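Local atomic coordinates of tRNA (cytosine(38)-C(5))-methyltransferase (Schizosaccharomyces pombe, PDB entry 6FDF), a protein that transfers a methyl group from S-adenosyl-L-methionine to carbon 5 of cytosine 38 in the anticodon loop of tRNA(Asp), and less efficiently of tRNA(Glu). Residues M81-Q86 against I124-G129; G254-M259 against L278-A283; L11-L16 against I32-V37. One frame throughout, in Å; residues are numbered along the deposited sequence.

Contact 1: M81-Q86 against I124-G129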
loop_
_atom_site.group_PDB
_atom_site.type_symbol
_atom_site.label_atom_id
_atom_site.label_comp_id
_atom_site.label_asym_id
_atom_site.label_seq_id
_atom_site.Cartn_x
_atom_site.Cartn_y
_atom_site.Cartn_z
ATOM N N MET A 81 4.129 2.260 -9.695
ATOM C CA MET A 81 3.290 3.409 -9.387
ATOM C C MET A 81 2.087 2.973 -8.569
ATOM O O MET A 81 1.526 1.897 -8.798
ATOM C CB MET A 81 2.832 4.130 -10.667
ATOM C CG MET A 81 2.144 3.237 -11.681
ATOM S SD MET A 81 1.870 4.070 -13.262
ATOM C CE MET A 81 3.446 3.825 -14.061
ATOM N N SER A 82 1.705 3.826 -7.619
ATOM C CA SER A 82 0.472 3.674 -6.847
ATOM C C SER A 82 -0.280 4.988 -7.014
ATOM O O SER A 82 -0.275 5.848 -6.120
ATOM C CB SER A 82 0.758 3.341 -5.380
ATOM O OG SER A 82 -0.436 2.966 -4.704
ATOM N N PRO A 83 -0.917 5.193 -8.165
ATOM C CA PRO A 83 -1.421 6.528 -8.497
ATOM C C PRO A 83 -2.655 6.900 -7.691
ATOM O O PRO A 83 -3.310 6.065 -7.064
ATOM C CB PRO A 83 -1.748 6.425 -9.992
ATOM C CG PRO A 83 -1.980 4.959 -10.226
ATOM C CD PRO A 83 -1.016 4.262 -9.305
ATOM N N SER A 84 -2.954 8.191 -7.707
ATOM C CA SER A 84 -4.122 8.754 -7.038
ATOM C C SER A 84 -5.176 8.946 -8.118
ATOM O O SER A 84 -5.090 9.874 -8.926
ATOM C CB SER A 84 -3.775 10.065 -6.338
ATOM O OG SER A 84 -4.942 10.720 -5.869
ATOM N N CYS A 85 -6.170 8.058 -8.143
ATOM C CA CYS A 85 -7.159 8.082 -9.204
ATOM C C CYS A 85 -8.576 8.390 -8.734
ATOM O O CYS A 85 -9.459 8.563 -9.581
ATOM C CB CYS A 85 -7.128 6.750 -9.970
ATOM S SG CYS A 85 -5.605 6.614 -10.963
ATOM N N GLN A 86 -8.820 8.473 -7.420
ATOM C CA GLN A 86 -10.157 8.825 -6.956
ATOM C C GLN A 86 -10.343 10.343 -6.991
ATOM O O GLN A 86 -9.399 11.090 -6.719
ATOM C CB GLN A 86 -10.389 8.309 -5.535
ATOM C CG GLN A 86 -10.037 6.851 -5.330
ATOM C CD GLN A 86 -10.803 6.224 -4.181
ATOM O OE1 GLN A 86 -10.224 5.863 -3.156
ATOM N NE2 GLN A 86 -12.114 6.094 -4.348
ATOM N N ILE A 124 1.434 -1.465 -11.415
ATOM C CA ILE A 124 0.450 -0.476 -10.994
ATOM C C ILE A 124 -0.345 -1.061 -9.836
ATOM O O ILE A 124 -0.793 -2.209 -9.912
ATOM C CB ILE A 124 -0.490 -0.091 -12.151
ATOM C CG1 ILE A 124 0.323 0.321 -13.382
ATOM C CG2 ILE A 124 -1.406 1.064 -11.739
ATOM C CD1 ILE A 124 -0.536 0.600 -14.594
ATOM N N GLU A 125 -0.527 -0.277 -8.778
ATOM C CA GLU A 125 -1.342 -0.681 -7.637
ATOM C C GLU A 125 -2.419 0.370 -7.399
ATOM O O GLU A 125 -2.169 1.569 -7.546
ATOM C CB GLU A 125 -0.476 -0.860 -6.380
ATOM C CG GLU A 125 -1.208 -1.490 -5.206
ATOM C CD GLU A 125 -1.672 -0.478 -4.174
ATOM O OE1 GLU A 125 -1.568 0.738 -4.429
ATOM O OE2 GLU A 125 -2.124 -0.909 -3.094
ATOM N N ASN A 126 -3.624 -0.066 -7.048
ATOM C CA ASN A 126 -4.689 0.894 -6.784
ATOM C C ASN A 126 -5.746 0.241 -5.901
ATOM O O ASN A 126 -5.662 -0.943 -5.572
ATOM C CB ASN A 126 -5.297 1.413 -8.087
ATOM C CG ASN A 126 -5.629 2.884 -8.013
ATOM O OD1 ASN A 126 -6.758 3.261 -7.701
ATOM N ND2 ASN A 126 -4.634 3.727 -8.261
ATOM N N VAL A 127 -6.745 1.032 -5.517
ATOM C CA VAL A 127 -7.834 0.523 -4.685
ATOM C C VAL A 127 -8.779 -0.327 -5.520
ATOM O O VAL A 127 -8.891 -0.173 -6.744
ATOM C CB VAL A 127 -8.594 1.675 -3.997
ATOM C CG1 VAL A 127 -7.642 2.511 -3.150
ATOM C CG2 VAL A 127 -9.304 2.530 -5.028
ATOM N N GLN A 128 -9.457 -1.256 -4.849
ATOM C CA GLN A 128 -10.500 -2.035 -5.497
ATOM C C GLN A 128 -11.547 -1.104 -6.095
ATOM O O GLN A 128 -11.964 -0.122 -5.473
ATOM C CB GLN A 128 -11.143 -2.989 -4.490
ATOM C CG GLN A 128 -12.174 -3.924 -5.087
ATOM C CD GLN A 128 -12.635 -4.974 -4.099
ATOM O OE1 GLN A 128 -12.528 -4.787 -2.886
ATOM N NE2 GLN A 128 -13.154 -6.083 -4.610
ATOM N N GLY A 129 -11.986 -1.423 -7.302
ATOM C CA GLY A 129 -12.877 -0.564 -8.042
ATOM C C GLY A 129 -12.183 0.283 -9.084
ATOM O O GLY A 129 -12.851 0.821 -9.971
HETATM O O HOH W 1 -6.749 5.813 -6.789
#

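Contact 2: G254-M259 against L278-A283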
loop_
_atom_site.group_PDB
_atom_site.type_symbol
_atom_site.label_atom_id
_atom_site.label_comp_id
_atom_site.label_asym_id
_atom_site.label_seq_id
_atom_site.Cartn_x
_atom_site.Cartn_y
_atom_site.Cartn_z
ATOM N N GLY A 254 -10.412 0.973 10.561
ATOM C CA GLY A 254 -9.510 -0.023 11.112
ATOM C C GLY A 254 -10.120 -0.607 12.370
ATOM O O GLY A 254 -10.948 0.015 13.040
ATOM N N SER A 255 -9.723 -1.841 12.688
ATOM C CA SER A 255 -10.178 -2.490 13.909
ATOM C C SER A 255 -9.403 -1.968 15.115
ATOM O O SER A 255 -8.348 -1.344 14.984
ATOM C CB SER A 255 -9.992 -4.003 13.813
ATOM O OG SER A 255 -10.622 -4.531 12.661
ATOM N N ILE A 256 -9.941 -2.238 16.302
ATOM C CA ILE A 256 -9.254 -1.949 17.552
ATOM C C ILE A 256 -9.089 -3.258 18.314
ATOM O O ILE A 256 -9.738 -4.263 18.016
ATOM C CB ILE A 256 -9.988 -0.897 18.411
ATOM C CG1 ILE A 256 -11.450 -1.283 18.631
ATOM C CG2 ILE A 256 -9.904 0.485 17.739
ATOM C CD1 ILE A 256 -12.174 -0.401 19.628
ATOM N N LEU A 257 -8.218 -3.226 19.318
ATOM C CA LEU A 257 -7.737 -4.421 20.009
ATOM C C LEU A 257 -8.286 -4.480 21.427
ATOM O O LEU A 257 -8.067 -3.555 22.219
ATOM C CB LEU A 257 -6.208 -4.445 20.046
ATOM C CG LEU A 257 -5.602 -5.703 20.679
ATOM C CD1 LEU A 257 -5.812 -6.908 19.783
ATOM C CD2 LEU A 257 -4.122 -5.489 20.971
ATOM N N GLN A 258 -8.972 -5.576 21.751
ATOM C CA GLN A 258 -9.371 -5.870 23.123
ATOM C C GLN A 258 -8.208 -6.531 23.851
ATOM O O GLN A 258 -7.759 -7.612 23.454
ATOM C CB GLN A 258 -10.590 -6.787 23.145
ATOM C CG GLN A 258 -10.906 -7.360 24.525
ATOM C CD GLN A 258 -12.059 -8.351 24.500
ATOM O OE1 GLN A 258 -12.948 -8.270 23.653
ATOM N NE2 GLN A 258 -12.051 -9.291 25.440
ATOM N N MET A 259 -7.722 -5.889 24.914
ATOM C CA MET A 259 -6.657 -6.467 25.726
ATOM C C MET A 259 -7.168 -7.275 26.913
ATOM O O MET A 259 -6.396 -8.052 27.491
ATOM C CB MET A 259 -5.715 -5.369 26.223
ATOM C CG MET A 259 -4.950 -4.676 25.103
ATOM S SD MET A 259 -3.572 -3.656 25.671
ATOM C CE MET A 259 -4.436 -2.246 26.354
ATOM N N LEU A 278 -9.739 -1.531 25.473
ATOM C CA LEU A 278 -9.602 -1.385 24.032
ATOM C C LEU A 278 -8.543 -0.341 23.715
ATOM O O LEU A 278 -8.557 0.758 24.281
ATOM C CB LEU A 278 -10.940 -0.975 23.420
ATOM C CG LEU A 278 -12.068 -1.989 23.608
ATOM C CD1 LEU A 278 -13.429 -1.317 23.465
ATOM C CD2 LEU A 278 -11.924 -3.108 22.599
ATOM N N ARG A 279 -7.642 -0.672 22.794
ATOM C CA ARG A 279 -6.628 0.263 22.334
ATOM C C ARG A 279 -6.528 0.211 20.817
ATOM O O ARG A 279 -6.888 -0.786 20.187
ATOM C CB ARG A 279 -5.251 -0.032 22.953
ATOM C CG ARG A 279 -4.571 -1.318 22.470
ATOM C CD ARG A 279 -3.118 -1.329 22.962
ATOM N NE ARG A 279 -2.383 -2.570 22.707
ATOM C CZ ARG A 279 -1.728 -2.833 21.577
ATOM N NH1 ARG A 279 -1.742 -1.959 20.575
ATOM N NH2 ARG A 279 -1.065 -3.978 21.442
ATOM N N TYR A 280 -6.030 1.302 20.232
ATOM C CA TYR A 280 -5.639 1.281 18.831
ATOM C C TYR A 280 -4.383 0.434 18.661
ATOM O O TYR A 280 -3.574 0.300 19.582
ATOM C CB TYR A 280 -5.383 2.705 18.322
ATOM C CG TYR A 280 -6.593 3.601 18.448
ATOM C CD1 TYR A 280 -7.672 3.465 17.577
ATOM C CD2 TYR A 280 -6.662 4.582 19.432
ATOM C CE1 TYR A 280 -8.792 4.271 17.690
ATOM C CE2 TYR A 280 -7.777 5.399 19.550
ATOM C CZ TYR A 280 -8.836 5.241 18.672
ATOM O OH TYR A 280 -9.951 6.048 18.784
ATOM N N PHE A 281 -4.227 -0.152 17.476
ATOM C CA PHE A 281 -2.919 -0.670 17.102
ATOM C C PHE A 281 -1.923 0.478 17.056
ATOM O O PHE A 281 -2.260 1.590 16.645
ATOM C CB PHE A 281 -2.980 -1.372 15.742
ATOM C CG PHE A 281 -3.748 -2.662 15.765
ATOM C CD1 PHE A 281 -3.159 -3.825 16.237
ATOM C CD2 PHE A 281 -5.056 -2.717 15.314
ATOM C CE1 PHE A 281 -3.865 -5.016 16.262
ATOM C CE2 PHE A 281 -5.763 -3.906 15.337
ATOM C CZ PHE A 281 -5.166 -5.056 15.813
ATOM N N THR A 282 -0.696 0.212 17.497
ATOM C CA THR A 282 0.355 1.207 17.354
ATOM C C THR A 282 0.756 1.323 15.887
ATOM O O THR A 282 0.486 0.435 15.075
ATOM C CB THR A 282 1.572 0.836 18.200
ATOM O OG1 THR A 282 2.264 -0.252 17.574
ATOM C CG2 THR A 282 1.148 0.423 19.604
ATOM N N ALA A 283 1.418 2.432 15.543
ATOM C CA ALA A 283 1.872 2.583 14.162
ATOM C C ALA A 283 2.874 1.496 13.789
ATOM O O ALA A 283 2.887 1.039 12.640
ATOM C CB ALA A 283 2.478 3.968 13.937
#

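Contact 3: L11-L16 against I32-V37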
loop_
_atom_site.group_PDB
_atom_site.type_symbol
_atom_site.label_atom_id
_atom_site.label_comp_id
_atom_site.label_asym_id
_atom_site.label_seq_id
_atom_site.Cartn_x
_atom_site.Cartn_y
_atom_site.Cartn_z
ATOM N N LEU A 11 19.049 -3.515 -12.426
ATOM C CA LEU A 11 17.785 -2.993 -12.929
ATOM C C LEU A 11 17.568 -1.574 -12.416
ATOM O O LEU A 11 17.523 -1.349 -11.200
ATOM C CB LEU A 11 16.632 -3.901 -12.502
ATOM C CG LEU A 11 15.221 -3.508 -12.948
ATOM C CD1 LEU A 11 15.080 -3.654 -14.452
ATOM C CD2 LEU A 11 14.179 -4.348 -12.226
ATOM N N ARG A 12 17.415 -0.623 -13.338
ATOM C CA ARG A 12 17.097 0.751 -12.966
ATOM C C ARG A 12 15.588 0.875 -12.793
ATOM O O ARG A 12 14.826 0.558 -13.714
ATOM C CB ARG A 12 17.613 1.728 -14.024
ATOM C CG ARG A 12 19.137 1.731 -14.171
ATOM C CD ARG A 12 19.583 2.577 -15.371
ATOM N NE ARG A 12 19.192 3.987 -15.275
ATOM C CZ ARG A 12 19.875 4.916 -14.607
ATOM N NH1 ARG A 12 20.982 4.596 -13.943
ATOM N NH2 ARG A 12 19.447 6.172 -14.593
ATOM N N VAL A 13 15.159 1.345 -11.621
ATOM C CA VAL A 13 13.748 1.408 -11.248
ATOM C C VAL A 13 13.349 2.851 -10.983
ATOM O O VAL A 13 14.069 3.591 -10.302
ATOM C CB VAL A 13 13.458 0.541 -10.008
ATOM C CG1 VAL A 13 11.961 0.556 -9.691
ATOM C CG2 VAL A 13 13.956 -0.875 -10.217
ATOM N N LEU A 14 12.190 3.246 -11.507
ATOM C CA LEU A 14 11.581 4.537 -11.203
ATOM C C LEU A 14 10.369 4.286 -10.313
ATOM O O LEU A 14 9.458 3.549 -10.700
ATOM C CB LEU A 14 11.175 5.262 -12.484
ATOM C CG LEU A 14 10.454 6.601 -12.333
ATOM C CD1 LEU A 14 11.372 7.632 -11.677
ATOM C CD2 LEU A 14 9.959 7.082 -13.688
ATOM N N GLU A 15 10.354 4.901 -9.137
ATOM C CA GLU A 15 9.350 4.614 -8.110
ATOM C C GLU A 15 8.441 5.839 -7.981
ATOM O O GLU A 15 8.736 6.770 -7.233
ATOM C CB GLU A 15 10.053 4.253 -6.798
ATOM C CG GLU A 15 9.166 3.774 -5.668
ATOM C CD GLU A 15 9.974 3.416 -4.432
ATOM O OE1 GLU A 15 9.361 3.013 -3.418
ATOM O OE2 GLU A 15 11.222 3.539 -4.472
ATOM N N LEU A 16 7.340 5.834 -8.731
ATOM C CA LEU A 16 6.419 6.966 -8.774
ATOM C C LEU A 16 5.369 6.846 -7.677
ATOM O O LEU A 16 4.883 5.746 -7.392
ATOM C CB LEU A 16 5.732 7.032 -10.138
ATOM C CG LEU A 16 6.664 7.194 -11.340
ATOM C CD1 LEU A 16 5.922 6.949 -12.640
ATOM C CD2 LEU A 16 7.286 8.581 -11.320
ATOM N N ILE A 32 15.653 -8.358 -5.685
ATOM C CA ILE A 32 15.883 -7.758 -6.993
ATOM C C ILE A 32 17.135 -6.896 -6.888
ATOM O O ILE A 32 17.192 -5.994 -6.038
ATOM C CB ILE A 32 14.673 -6.929 -7.457
ATOM C CG1 ILE A 32 13.401 -7.778 -7.429
ATOM C CG2 ILE A 32 14.909 -6.361 -8.845
ATOM C CD1 ILE A 32 13.531 -9.115 -8.144
ATOM N N PRO A 33 18.156 -7.137 -7.705
ATOM C CA PRO A 33 19.285 -6.201 -7.758
ATOM C C PRO A 33 18.860 -4.900 -8.412
ATOM O O PRO A 33 19.086 -4.692 -9.607
ATOM C CB PRO A 33 20.326 -6.950 -8.596
ATOM C CG PRO A 33 19.515 -7.863 -9.460
ATOM C CD PRO A 33 18.327 -8.272 -8.630
ATOM N N ALA A 34 18.244 -4.017 -7.634
ATOM C CA ALA A 34 17.531 -2.868 -8.169
ATOM C C ALA A 34 18.186 -1.590 -7.675
ATOM O O ALA A 34 18.506 -1.464 -6.490
ATOM C CB ALA A 34 16.054 -2.894 -7.765
ATOM N N ASP A 35 18.386 -0.654 -8.587
ATOM C CA ASP A 35 18.822 0.694 -8.255
ATOM C C ASP A 35 17.628 1.613 -8.471
ATOM O O ASP A 35 17.252 1.885 -9.615
ATOM C CB ASP A 35 20.013 1.112 -9.112
ATOM C CG ASP A 35 21.161 0.118 -9.042
ATOM O OD1 ASP A 35 21.321 -0.541 -7.991
ATOM O OD2 ASP A 35 21.900 -0.007 -10.041
ATOM N N ILE A 36 17.012 2.062 -7.375
ATOM C CA ILE A 36 15.975 3.084 -7.471
ATOM C C ILE A 36 16.653 4.362 -7.940
ATOM O O ILE A 36 17.348 5.033 -7.166
ATOM C CB ILE A 36 15.238 3.306 -6.135
ATOM C CG1 ILE A 36 14.613 2.005 -5.628
ATOM C CG2 ILE A 36 14.159 4.376 -6.290
ATOM C CD1 ILE A 36 13.666 1.388 -6.584
ATOM N N VAL A 37 16.487 4.684 -9.221
ATOM C CA VAL A 37 17.107 5.884 -9.771
ATOM C C VAL A 37 16.496 7.127 -9.142
ATOM O O VAL A 37 17.201 8.097 -8.820
ATOM C CB VAL A 37 16.966 5.884 -11.303
ATOM C CG1 VAL A 37 17.407 7.216 -11.888
ATOM C CG2 VAL A 37 17.765 4.739 -11.901
#

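Contact 1: M81-Q86 against I124-G129
S82 and E125 face each other across the catalytic end of a C5-methyltransferase, where the loop carrying the Pro-Ser-Cys-Gln sequence (P83 to Q86, motif IV) runs past the Glu-Asn-Val sequence of E125 to V127 (motif VI). Pairing of the two backbones begins as parallel sheet: E125 N donates to M81 O at 3.0 Å, and beyond this point the 81-86 segment leaves the sheet as a loop. M81 and I124 lie side by side and point the same way, with M81 CG against I124 CG1 at 3.8 Å, on a face that F105 and W169 help to pack.

E125 has CG turned anti to its own N (chi1 -171°) and bends sharply at chi2, which swings the carboxylate round to the serine. There S82 OG donates a short 2.5 Å bond to E125 OE1, meeting the oxygen almost end-on to its C-O bond; E125 OE2 has a long, weak ion pair with R168. S82 also touches the bound S-adenosylhomocysteine, so this bond links the cofactor pocket to motif VI.

N126 slants across P83, its amide reaching into the bend of the loop. N126 ND2 makes a weak bond to P83 O and also sits 3.5 Å from P83 CG. C85, the predicted nucleophile, points its CB toward the strand, and its SG comes to 4.1 Å from N126 ND2. Further along, Q86 and V127 approach from opposite directions, Q86 OE1 lying 3.9 Å from V127 CG2. One ordered water completes the link between loop and strand: it accepts from C85 N at 2.7 Å and donates to N126 OD1 at 2.7 Å.

Contact 2: G254-M259 against L278-A283
R279 lies alongside L257 in an antiparallel pair of strands at the edge of a small mixed sheet, bonded both ways: L257 N to R279 O at 2.9 Å and R279 N to L257 O at 3.0 Å. R279 begins the sequence Arg-Tyr-Phe-Thr-Ala-Arg-Glu, consistent with motif IX of C5-methyltransferases, which the contact joins to this sheet. Both side chains leave the same face and point the same way, and the arginine is worth following outward. Its CB and CG pass the methyl of M259, which crosses the arginine at about a right angle; R279 CG is 4.0 Å from M259 CE. From CG to NE the chain is extended, so it passes across the end of the methionine, with R279 CD 3.6 Å from M259 SD and R279 NE 3.4 Å from the same sulfur, which lies at the guanidinium edge, close to its plane. At the tip, L257 CD2 sits over one face, offset toward the rim, 3.4 Å from R279 NH2. R279 NH1 turns back to Y280 O, a 3.1 Å bond tilted out of the guanidinium plane, and forms a salt bridge with E285.

On the side of L278 and Q258, L278 CD2 meets I256 CD1 at 4.0 Å and lies against Q258 CA and CB; the Q258 amide oxygen bonds to T265.

M259 thus packs on the arginine stem and guanidinium edge and L257 CD2 over one face, while the buried charge is probably balanced by E285, tying this sheet edge to helix 283-289.

Contact 3: L11-L16 against I32-V37
R12 and V37 meet through two torsions: R12 places CG anti to its carbonyl carbon (chi1 -64°) and then folds at chi3 (61°), bringing the guanidinium flat over V37. V37 CG2 stands under the centre of that face, 3.4 Å from R12 CZ, while V37 CG1 reaches R12 NH2. The nitrogens R12 NE and NH2 donate to the carbonyls of D75 and F74, which fixes the rotation of the group.

V13 and I36 cross on the other face of the sheet. I36 CD1 presses against V13 CB at 3.5 Å, and V13 CG2 touches A34 CB at 3.8 Å. Nearer the start of the strand L11 CD2 lies beside I32 CG2. E15 extends fully, so that its carboxylate passes I36, E15 OE2 being 3.6 Å from I36 CG2; its oxygens are taken up by Y50 OH and the backbone N of H24.

Four backbone bonds join the strands in parallel register. L11 N donates to P33 O at 3.1 Å, with P33 at the centre of an inverse gamma turn, and V13 O accepts from V37 N at 2.9 Å. D35 OD1 pairs with R10. Helix 22-29, which connects the two strands in sequence, packs on I32 and I36; with the parallel pair it forms the first beta-alpha-beta unit of the Rossmann-like sheet of class I methyltransferases.

In the fold
From the N terminus, contact 3 comes first: strand 11-16 runs out into helix 22-29 and the chain returns as strand 34-41, closing a short loop. Contact 1 follows in the same seven-stranded sheet, closing a loop that holds helix 103-111 and pairing strand 78-81 with strand 121-127. L16 packs on M81, CB to CB at 4.1 Å, where contacts 3 and 1 meet. Contact 2 closes last, around helix 265-272, in a separate three-stranded sheet; its centre is about 27 Å from that of contact 1 and 35 Å from that of contact 3. The three loops follow in series, neither nested nor crossed.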